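PDB 6ZTH: PlaB phospholipase from Legionella pneumophila, which probably hydrolyses phospholipids as a lipase of the alpha/beta-hydrolase kind, and binds NAD(+) nucleotides. Local coordinates for residues Ser179-Asp184 with Thr251-Met256; Val194-Lys199 with Val221-Thr226; Glu316-Glu321 with Thr337-Met342. One frame throughout, in Å; residues are numbered along the deposited sequence.

Interaction 1: Ser179-Asp184 with Thr251-Met256; sequences SWLDYD and TRTQPM
Leu181 and Thr253 bring their CA atoms to 4.7 Å where the turn after helix 171-179 meets the end of strand 245-252, and the two chains then draw apart towards Asp184 and Gln254. No direct hydrogen bond joins them. Instead a water lies between them, donating to Trp180 O and Tyr183 O and accepting from Gln254 N (3.1 Å from the water oxygen), so that three backbone groups share one molecule. Beside it the methyl CG2 of Thr253 rests against Trp180 O at 3.6 Å, while Thr253 OG1 bonds to Met228 O. Leu181 runs nearly perpendicular to Thr251, and its CD2 branch is pressed tightly on Thr251 CB at 3.5 Å. At the other end the CG methylene of Gln254 lies 3.4 Å from Asp184 OD1, a van der Waals contact in which the carboxylate and amide planes differ by 40°. Behind the turn, Tyr183 CE2 lies over one face of the Trp180 ring, towards its rim; Arg107 makes a cation-pi contact with the same indole. The water bridges the loop after helix 171-179 to residues just past strand 245-252, joining a helix end of the probable alpha/beta-hydrolase part to the mixed sheet.

Interaction 2: Val194-Lys199 with Val221-Thr226; sequences VLTGQK and VRVAAT
Val194 and Thr226 form the tight end of this buried contact, their side chains running antiparallel alongside one another. CG1 of Val194, anti to its own backbone N (chi1 168°), comes within 3.1 Å of Thr226 OG1 and also meets the methyl CG2 of Thr226 at 3.6 Å. That methyl touches Thr196 CG2 too, at 3.7 Å, so it is wedged between two alternate residues of strand 191-197. The carbonyl O of Thr226 is taken by Asn133 ND2.

Towards Gly197 the packing is looser. Val223 spreads its two methyls, CG1 lying 4.1 Å from Thr196 CG2 and CG2 lying 3.8 Å from Gln198 CB, whereas Val221 CG1 stays 4.4 Å from Thr196 OG1. A water bridges the segments here. It donates to Gly197 O, at 2.6 Å from the water oxygen, and to Val221 O, and hydrogen-bonds with Thr196 OG1, thereby supplying partners to buried backbone carbonyls of both segments. Val260 of the next strand completes the wall beside Thr196 and Val223. A weakly bonded helical turn packed on the end region of a parallel strand in this way suits the C-terminal ends of the strands of an alpha/beta-hydrolase sheet, where enzymes of that fold generally carry their active-site loops.

Interaction 3: Glu316-Glu321 with Thr337-Met342; sequences ETQKNE and TNRYSM
Thr337 makes the one clear hydrogen bond of this contact, giving its hydroxyl OG1 to Glu321 O at 2.6 Å. OG1 stands between the backbone N and the carbonyl carbon of Thr337 (chi1 75°), and from there it faces the main chain just as helix 300-320 ends. It approaches Glu321 O from above the carbonyl plane, at a C=O...OG1 angle of 138°. Main-chain pairing between Thr337 and His322 continues the link beyond it.

Side-chain packing is carried by Gln318 and Arg339, which lie athwart one another. The extended glutamine sets its amide against the aliphatic root of the arginine, Gln318 OE1 being 3.3 Å from Arg339 CG. Bends at chi2 and chi3 then fold the arginine back, leaving NH1 of Arg339 3.2 Å from the same OE1, with amide and guanidinium planes 58° apart. The rotation of the amide is fixed from outside: Gln318 OE1 accepts from Asn450 ND2, and Gln318 NE2 donates to Gln198 OE1.

These contacts lie where the end of helix 300-320 meets the segment leading into strand 340-349, a strand of the mixed sheet, so they join a helix beside the parallel sheet to the mixed sheet, probably across the boundary between two parts of the chain. The side chain of Thr337 is about 5 Å from that of Arg202, which binds NAD(+).

Charge enters through Lys319, whose NZ reaches to 3.8 Å from Arg339 NH1. The two like charges probably disfavour each other mildly, and the ammonium is held by Lys315 O, one helical turn back.

Within 337-342 itself, Asn338 N donates a weak but nearly straight bond to Tyr340 OH at 3.3 Å. The Tyr340 ring in turn meets Phe394.

In the fold
From the N terminus, the chain leaves helix 171-179 and enters 179-184, the first half of interaction 1, which finds its partner only at 251-256. Interaction 2 falls wholly within that long excursion: 194-199, on a strand of the parallel sheet, is closed by 221-226. The two meet where the selenium of selenomethionine Met256 (SE) packs on Val194 CG2 at 3.6 Å. Interaction 3 follows in series, closing the short hairpin excursion between helix 300-320 and strand 340-349. It adjoins interaction 2 where Arg222 NH1 packs on the selenium SE of selenomethionine Met342 at 3.4 Å. No two of the contacts cross; interactions 1 and 3 tie a helix end to the mixed sheet, while interaction 2 lies on the parallel sheet.

Interaction 1: Ser179-Asp184 with Thr251-Met256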
loop_
_atom_site.group_PDB
_atom_site.type_symbol
_atom_site.label_atom_id
_atom_site.label_comp_id
_atom_site.label_asym_id
_atom_site.label_seq_id
_atom_site.Cartn_x
_atom_site.Cartn_y
_atom_site.Cartn_z
ATOM N N SER D 179 5.186 -11.467 -29.113
ATOM C CA SER D 179 4.561 -12.389 -30.054
ATOM C C SER D 179 4.648 -11.868 -31.482
ATOM O O SER D 179 4.663 -12.662 -32.431
ATOM C CB SER D 179 3.102 -12.625 -29.665
ATOM O OG SER D 179 2.342 -13.049 -30.782
ATOM N N TRP D 180 4.707 -10.547 -31.657
ATOM C CA TRP D 180 4.819 -9.958 -32.987
ATOM C C TRP D 180 6.194 -10.155 -33.608
ATOM O O TRP D 180 6.390 -9.755 -34.762
ATOM C CB TRP D 180 4.488 -8.464 -32.922
ATOM C CG TRP D 180 3.021 -8.203 -33.014
ATOM C CD1 TRP D 180 2.117 -8.242 -31.993
ATOM C CD2 TRP D 180 2.280 -7.883 -34.195
ATOM N NE1 TRP D 180 0.858 -7.959 -32.465
ATOM C CE2 TRP D 180 0.933 -7.736 -33.814
ATOM C CE3 TRP D 180 2.626 -7.702 -35.537
ATOM C CZ2 TRP D 180 -0.068 -7.416 -34.726
ATOM C CZ3 TRP D 180 1.631 -7.382 -36.440
ATOM C CH2 TRP D 180 0.300 -7.245 -36.031
ATOM N N LEU D 181 7.139 -10.759 -32.883
ATOM C CA LEU D 181 8.455 -11.024 -33.454
ATOM C C LEU D 181 8.375 -12.003 -34.617
ATOM O O LEU D 181 9.159 -11.903 -35.568
ATOM C CB LEU D 181 9.391 -11.575 -32.378
ATOM C CG LEU D 181 10.356 -10.575 -31.744
ATOM C CD1 LEU D 181 9.654 -9.767 -30.667
ATOM C CD2 LEU D 181 11.565 -11.295 -31.170
ATOM N N ASP D 182 7.445 -12.950 -34.562
ATOM C CA ASP D 182 7.340 -14.000 -35.564
ATOM C C ASP D 182 6.377 -13.653 -36.691
ATOM O O ASP D 182 6.118 -14.503 -37.550
ATOM C CB ASP D 182 6.911 -15.308 -34.896
ATOM C CG ASP D 182 7.543 -15.495 -33.530
ATOM O OD1 ASP D 182 8.783 -15.384 -33.428
ATOM O OD2 ASP D 182 6.801 -15.745 -32.557
ATOM N N TYR D 183 5.846 -12.436 -36.712
ATOM C CA TYR D 183 4.942 -12.033 -37.776
ATOM C C TYR D 183 5.721 -11.712 -39.046
ATOM O O TYR D 183 6.897 -11.337 -39.006
ATOM C CB TYR D 183 4.125 -10.809 -37.366
ATOM C CG TYR D 183 2.962 -11.097 -36.444
ATOM C CD1 TYR D 183 3.104 -11.942 -35.353
ATOM C CD2 TYR D 183 1.722 -10.511 -36.661
ATOM C CE1 TYR D 183 2.044 -12.194 -34.504
ATOM C CE2 TYR D 183 0.659 -10.753 -35.818
ATOM C CZ TYR D 183 0.822 -11.598 -34.743
ATOM O OH TYR D 183 -0.238 -11.844 -33.903
ATOM N N ASP D 184 5.044 -11.865 -40.186
ATOM C CA ASP D 184 5.570 -11.460 -41.490
ATOM C C ASP D 184 4.368 -10.922 -42.270
ATOM O O ASP D 184 3.780 -11.612 -43.107
ATOM C CB ASP D 184 6.260 -12.607 -42.218
ATOM C CG ASP D 184 7.148 -12.124 -43.352
ATOM O OD1 ASP D 184 7.185 -10.901 -43.603
ATOM O OD2 ASP D 184 7.807 -12.968 -43.995
ATOM N N THR D 251 16.819 -11.178 -31.703
ATOM C CA THR D 251 15.774 -11.421 -32.687
ATOM C C THR D 251 15.114 -10.095 -33.044
ATOM O O THR D 251 15.078 -9.166 -32.233
ATOM C CB THR D 251 14.720 -12.408 -32.167
ATOM O OG1 THR D 251 14.466 -12.158 -30.779
ATOM C CG2 THR D 251 15.200 -13.842 -32.343
ATOM N N ARG D 252 14.584 -10.019 -34.264
ATOM C CA ARG D 252 14.078 -8.768 -34.811
ATOM C C ARG D 252 12.850 -9.029 -35.669
ATOM O O ARG D 252 12.735 -10.072 -36.317
ATOM C CB ARG D 252 15.161 -8.063 -35.640
ATOM C CG ARG D 252 14.766 -6.713 -36.209
ATOM C CD ARG D 252 15.955 -6.068 -36.916
ATOM N NE ARG D 252 15.620 -4.791 -37.541
ATOM C CZ ARG D 252 15.419 -3.657 -36.875
ATOM N NH1 ARG D 252 15.514 -3.630 -35.553
ATOM N NH2 ARG D 252 15.124 -2.546 -37.536
ATOM N N THR D 253 11.932 -8.063 -35.668
ATOM C CA THR D 253 10.732 -8.165 -36.482
ATOM C C THR D 253 11.066 -7.917 -37.954
ATOM O O THR D 253 12.165 -7.488 -38.312
ATOM C CB THR D 253 9.674 -7.158 -36.022
ATOM O OG1 THR D 253 10.220 -5.834 -36.062
ATOM C CG2 THR D 253 9.203 -7.474 -34.609
ATOM N N GLN D 254 10.089 -8.190 -38.815
ATOM C CA GLN D 254 10.260 -7.905 -40.230
ATOM C C GLN D 254 10.131 -6.403 -40.481
ATOM O O GLN D 254 9.439 -5.699 -39.740
ATOM C CB GLN D 254 9.224 -8.657 -41.056
ATOM C CG GLN D 254 9.644 -10.067 -41.439
ATOM C CD GLN D 254 10.606 -10.090 -42.609
ATOM O OE1 GLN D 254 10.422 -9.375 -43.594
ATOM N NE2 GLN D 254 11.641 -10.915 -42.507
ATOM N N PRO D 255 10.790 -5.887 -41.517
ATOM C CA PRO D 255 10.719 -4.443 -41.782
ATOM C C PRO D 255 9.280 -3.969 -41.917
ATOM O O PRO D 255 8.478 -4.561 -42.642
ATOM C CB PRO D 255 11.494 -4.284 -43.096
ATOM C CG PRO D 255 12.414 -5.461 -43.141
ATOM C CD PRO D 255 11.670 -6.587 -42.475
HETATM N N MSE D 256 8.955 -2.900 -41.196
HETATM C CA MSE D 256 7.665 -2.242 -41.360
HETATM C C MSE D 256 7.870 -0.793 -41.793
HETATM O O MSE D 256 8.803 -0.124 -41.346
HETATM C CB MSE D 256 6.836 -2.279 -40.071
HETATM C CG MSE D 256 5.426 -1.698 -40.249
HETATM SE SE MSE D 256 4.288 -1.674 -38.655
HETATM C CE MSE D 256 4.237 -3.583 -38.277
HETATM O O HOH W 1 7.438 -9.099 -37.385
#

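Interaction 2: Val194-Lys199 with Val221-Thr226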
loop_
_atom_site.group_PDB
_atom_site.type_symbol
_atom_site.label_atom_id
_atom_site.label_comp_id
_atom_site.label_asym_id
_atom_site.label_seq_id
_atom_site.Cartn_x
_atom_site.Cartn_y
_atom_site.Cartn_z
ATOM N N VAL D 194 3.453 2.458 -40.020
ATOM C CA VAL D 194 3.538 3.335 -38.856
ATOM C C VAL D 194 3.915 4.720 -39.369
ATOM O O VAL D 194 5.029 4.916 -39.870
ATOM C CB VAL D 194 4.561 2.845 -37.824
ATOM C CG1 VAL D 194 4.815 3.924 -36.788
ATOM C CG2 VAL D 194 4.081 1.578 -37.149
ATOM N N LEU D 195 2.997 5.677 -39.239
ATOM C CA LEU D 195 3.196 7.051 -39.699
ATOM C C LEU D 195 2.953 7.992 -38.524
ATOM O O LEU D 195 1.800 8.260 -38.176
ATOM C CB LEU D 195 2.251 7.388 -40.850
ATOM C CG LEU D 195 2.537 6.817 -42.235
ATOM C CD1 LEU D 195 1.434 7.256 -43.188
ATOM C CD2 LEU D 195 3.894 7.254 -42.741
ATOM N N THR D 196 4.024 8.520 -37.935
ATOM C CA THR D 196 3.935 9.353 -36.745
ATOM C C THR D 196 4.520 10.738 -37.004
ATOM O O THR D 196 5.101 11.012 -38.057
ATOM C CB THR D 196 4.656 8.681 -35.562
ATOM O OG1 THR D 196 4.187 9.232 -34.325
ATOM C CG2 THR D 196 6.171 8.869 -35.666
ATOM N N GLY D 197 4.346 11.621 -36.012
ATOM C CA GLY D 197 4.965 12.927 -36.029
ATOM C C GLY D 197 5.677 13.195 -34.713
ATOM O O GLY D 197 5.545 12.438 -33.748
ATOM N N GLN D 198 6.433 14.298 -34.688
ATOM C CA GLN D 198 7.232 14.629 -33.513
ATOM C C GLN D 198 7.116 16.101 -33.133
ATOM O O GLN D 198 8.026 16.654 -32.501
ATOM C CB GLN D 198 8.707 14.266 -33.734
ATOM C CG GLN D 198 9.454 15.170 -34.707
ATOM C CD GLN D 198 10.955 14.956 -34.651
ATOM O OE1 GLN D 198 11.428 13.819 -34.620
ATOM N NE2 GLN D 198 11.712 16.047 -34.629
ATOM N N LYS D 199 6.012 16.749 -33.491
ATOM C CA LYS D 199 5.833 18.162 -33.187
ATOM C C LYS D 199 5.079 18.339 -31.876
ATOM O O LYS D 199 4.062 17.678 -31.637
ATOM C CB LYS D 199 5.088 18.885 -34.308
ATOM C CG LYS D 199 5.254 20.402 -34.244
ATOM C CD LYS D 199 4.305 21.122 -35.191
ATOM C CE LYS D 199 4.999 22.254 -35.938
ATOM N NZ LYS D 199 4.991 23.517 -35.148
ATOM N N VAL D 221 3.060 10.287 -27.325
ATOM C CA VAL D 221 3.827 9.098 -27.684
ATOM C C VAL D 221 5.203 9.522 -28.174
ATOM O O VAL D 221 5.322 10.416 -29.021
ATOM C CB VAL D 221 3.109 8.259 -28.756
ATOM C CG1 VAL D 221 3.030 9.022 -30.073
ATOM C CG2 VAL D 221 3.830 6.929 -28.958
ATOM N N ARG D 222 6.238 8.870 -27.658
ATOM C CA ARG D 222 7.593 9.105 -28.130
ATOM C C ARG D 222 7.804 8.400 -29.465
ATOM O O ARG D 222 7.221 7.346 -29.736
ATOM C CB ARG D 222 8.610 8.612 -27.101
ATOM C CG ARG D 222 8.375 9.139 -25.687
ATOM C CD ARG D 222 9.169 8.340 -24.662
ATOM N NE ARG D 222 9.481 9.125 -23.471
ATOM C CZ ARG D 222 9.976 8.617 -22.346
ATOM N NH1 ARG D 222 10.219 7.317 -22.250
ATOM N NH2 ARG D 222 10.224 9.410 -21.314
ATOM N N VAL D 223 8.640 9.005 -30.313
ATOM C CA VAL D 223 8.883 8.432 -31.633
ATOM C C VAL D 223 9.440 7.021 -31.512
ATOM O O VAL D 223 9.175 6.164 -32.365
ATOM C CB VAL D 223 9.829 9.335 -32.450
ATOM C CG1 VAL D 223 9.921 8.837 -33.889
ATOM C CG2 VAL D 223 9.359 10.780 -32.412
ATOM N N ALA D 224 10.216 6.752 -30.461
ATOM C CA ALA D 224 10.771 5.418 -30.270
ATOM C C ALA D 224 9.693 4.380 -29.991
ATOM O O ALA D 224 9.908 3.194 -30.262
ATOM C CB ALA D 224 11.783 5.429 -29.123
ATOM N N ALA D 225 8.542 4.797 -29.466
ATOM C CA ALA D 225 7.495 3.865 -29.073
ATOM C C ALA D 225 6.550 3.501 -30.210
ATOM O O ALA D 225 5.829 2.504 -30.097
ATOM C CB ALA D 225 6.679 4.455 -27.916
ATOM N N THR D 226 6.540 4.276 -31.295
ATOM C CA THR D 226 5.587 4.044 -32.373
ATOM C C THR D 226 6.014 2.907 -33.291
ATOM O O THR D 226 5.163 2.255 -33.906
ATOM C CB THR D 226 5.422 5.317 -33.209
ATOM O OG1 THR D 226 4.227 5.231 -33.992
ATOM C CG2 THR D 226 6.618 5.499 -34.140
HETATM O O HOH W 2 5.492 10.522 -31.926
#

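Interaction 3: Glu316-Glu321 with Thr337-Met342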
loop_
_atom_site.group_PDB
_atom_site.type_symbol
_atom_site.label_atom_id
_atom_site.label_comp_id
_atom_site.label_asym_id
_atom_site.label_seq_id
_atom_site.Cartn_x
_atom_site.Cartn_y
_atom_site.Cartn_z
ATOM N N GLU D 316 14.386 13.868 -43.518
ATOM C CA GLU D 316 14.255 15.305 -43.734
ATOM C C GLU D 316 13.449 15.965 -42.620
ATOM O O GLU D 316 13.742 17.097 -42.220
ATOM C CB GLU D 316 13.607 15.569 -45.093
ATOM C CG GLU D 316 13.642 17.027 -45.528
ATOM C CD GLU D 316 15.034 17.626 -45.459
ATOM O OE1 GLU D 316 15.947 17.089 -46.121
ATOM O OE2 GLU D 316 15.216 18.630 -44.739
ATOM N N THR D 317 12.434 15.270 -42.101
ATOM C CA THR D 317 11.616 15.847 -41.037
ATOM C C THR D 317 12.461 16.158 -39.806
ATOM O O THR D 317 12.340 17.235 -39.211
ATOM C CB THR D 317 10.472 14.898 -40.676
ATOM O OG1 THR D 317 9.604 14.746 -41.804
ATOM C CG2 THR D 317 9.670 15.436 -39.487
ATOM N N GLN D 318 13.321 15.223 -39.403
ATOM C CA GLN D 318 14.102 15.398 -38.183
ATOM C C GLN D 318 15.307 16.306 -38.376
ATOM O O GLN D 318 15.876 16.775 -37.384
ATOM C CB GLN D 318 14.544 14.032 -37.658
ATOM C CG GLN D 318 13.375 13.187 -37.181
ATOM C CD GLN D 318 13.806 11.873 -36.576
ATOM O OE1 GLN D 318 14.606 11.140 -37.157
ATOM N NE2 GLN D 318 13.271 11.562 -35.403
ATOM N N LYS D 319 15.707 16.567 -39.620
ATOM C CA LYS D 319 16.737 17.570 -39.865
ATOM C C LYS D 319 16.163 18.980 -39.820
ATOM O O LYS D 319 16.861 19.917 -39.417
ATOM C CB LYS D 319 17.406 17.317 -41.217
ATOM C CG LYS D 319 18.762 16.624 -41.131
ATOM C CD LYS D 319 18.677 15.284 -40.414
ATOM C CE LYS D 319 18.258 14.167 -41.358
ATOM N NZ LYS D 319 17.577 13.061 -40.628
ATOM N N ASN D 320 14.901 19.146 -40.222
ATOM C CA ASN D 320 14.263 20.455 -40.204
ATOM C C ASN D 320 13.718 20.824 -38.832
ATOM O O ASN D 320 13.560 22.015 -38.542
ATOM C CB ASN D 320 13.123 20.502 -41.226
ATOM C CG ASN D 320 13.601 20.850 -42.622
ATOM O OD1 ASN D 320 13.383 20.097 -43.571
ATOM N ND2 ASN D 320 14.254 22.000 -42.755
ATOM N N GLU D 321 13.424 19.836 -37.988
ATOM C CA GLU D 321 12.874 20.074 -36.661
ATOM C C GLU D 321 13.906 19.887 -35.557
ATOM O O GLU D 321 13.535 19.792 -34.383
ATOM C CB GLU D 321 11.674 19.154 -36.422
ATOM C CG GLU D 321 10.374 19.693 -36.999
ATOM C CD GLU D 321 9.379 18.600 -37.333
ATOM O OE1 GLU D 321 9.411 17.539 -36.675
ATOM O OE2 GLU D 321 8.559 18.807 -38.255
ATOM N N THR D 337 15.640 19.079 -30.492
ATOM C CA THR D 337 15.066 17.742 -30.576
ATOM C C THR D 337 15.932 16.910 -31.507
ATOM O O THR D 337 16.133 17.281 -32.669
ATOM C CB THR D 337 13.619 17.782 -31.080
ATOM O OG1 THR D 337 13.603 18.046 -32.487
ATOM C CG2 THR D 337 12.827 18.860 -30.352
ATOM N N ASN D 338 16.448 15.794 -30.999
ATOM C CA ASN D 338 17.312 14.899 -31.747
ATOM C C ASN D 338 16.572 13.584 -32.017
ATOM O O ASN D 338 15.334 13.541 -32.012
ATOM C CB ASN D 338 18.616 14.702 -30.969
ATOM C CG ASN D 338 19.473 15.953 -30.944
ATOM O OD1 ASN D 338 19.579 16.665 -31.943
ATOM N ND2 ASN D 338 20.091 16.228 -29.801
ATOM N N ARG D 339 17.330 12.520 -32.262
ATOM C CA ARG D 339 16.791 11.178 -32.435
ATOM C C ARG D 339 17.124 10.350 -31.202
ATOM O O ARG D 339 18.237 10.430 -30.671
ATOM C CB ARG D 339 17.354 10.522 -33.697
ATOM C CG ARG D 339 17.124 11.338 -34.968
ATOM C CD ARG D 339 18.366 11.395 -35.849
ATOM N NE ARG D 339 18.764 10.078 -36.342
ATOM C CZ ARG D 339 18.321 9.527 -37.470
ATOM N NH1 ARG D 339 17.454 10.171 -38.241
ATOM N NH2 ARG D 339 18.749 8.324 -37.826
ATOM N N TYR D 340 16.156 9.561 -30.745
ATOM C CA TYR D 340 16.252 8.881 -29.465
ATOM C C TYR D 340 15.955 7.398 -29.628
ATOM O O TYR D 340 15.382 6.960 -30.628
ATOM C CB TYR D 340 15.285 9.495 -28.441
ATOM C CG TYR D 340 15.451 10.987 -28.267
ATOM C CD1 TYR D 340 14.923 11.879 -29.192
ATOM C CD2 TYR D 340 16.136 11.505 -27.179
ATOM C CE1 TYR D 340 15.076 13.244 -29.036
ATOM C CE2 TYR D 340 16.293 12.867 -27.013
ATOM C CZ TYR D 340 15.761 13.733 -27.945
ATOM O OH TYR D 340 15.915 15.091 -27.785
ATOM N N SER D 341 16.356 6.629 -28.618
ATOM C CA SER D 341 16.130 5.193 -28.576
ATOM C C SER D 341 15.564 4.812 -27.217
ATOM O O SER D 341 15.872 5.438 -26.198
ATOM C CB SER D 341 17.423 4.410 -28.836
ATOM O OG SER D 341 18.020 4.805 -30.057
HETATM N N MSE D 342 14.733 3.775 -27.214
HETATM C CA MSE D 342 14.104 3.289 -25.994
HETATM C C MSE D 342 14.589 1.884 -25.650
HETATM O O MSE D 342 14.530 0.980 -26.481
HETATM C CB MSE D 342 12.582 3.291 -26.154
HETATM C CG MSE D 342 11.818 2.980 -24.882
HETATM SE SE MSE D 342 11.001 4.568 -24.116
HETATM C CE MSE D 342 9.205 4.386 -24.845
#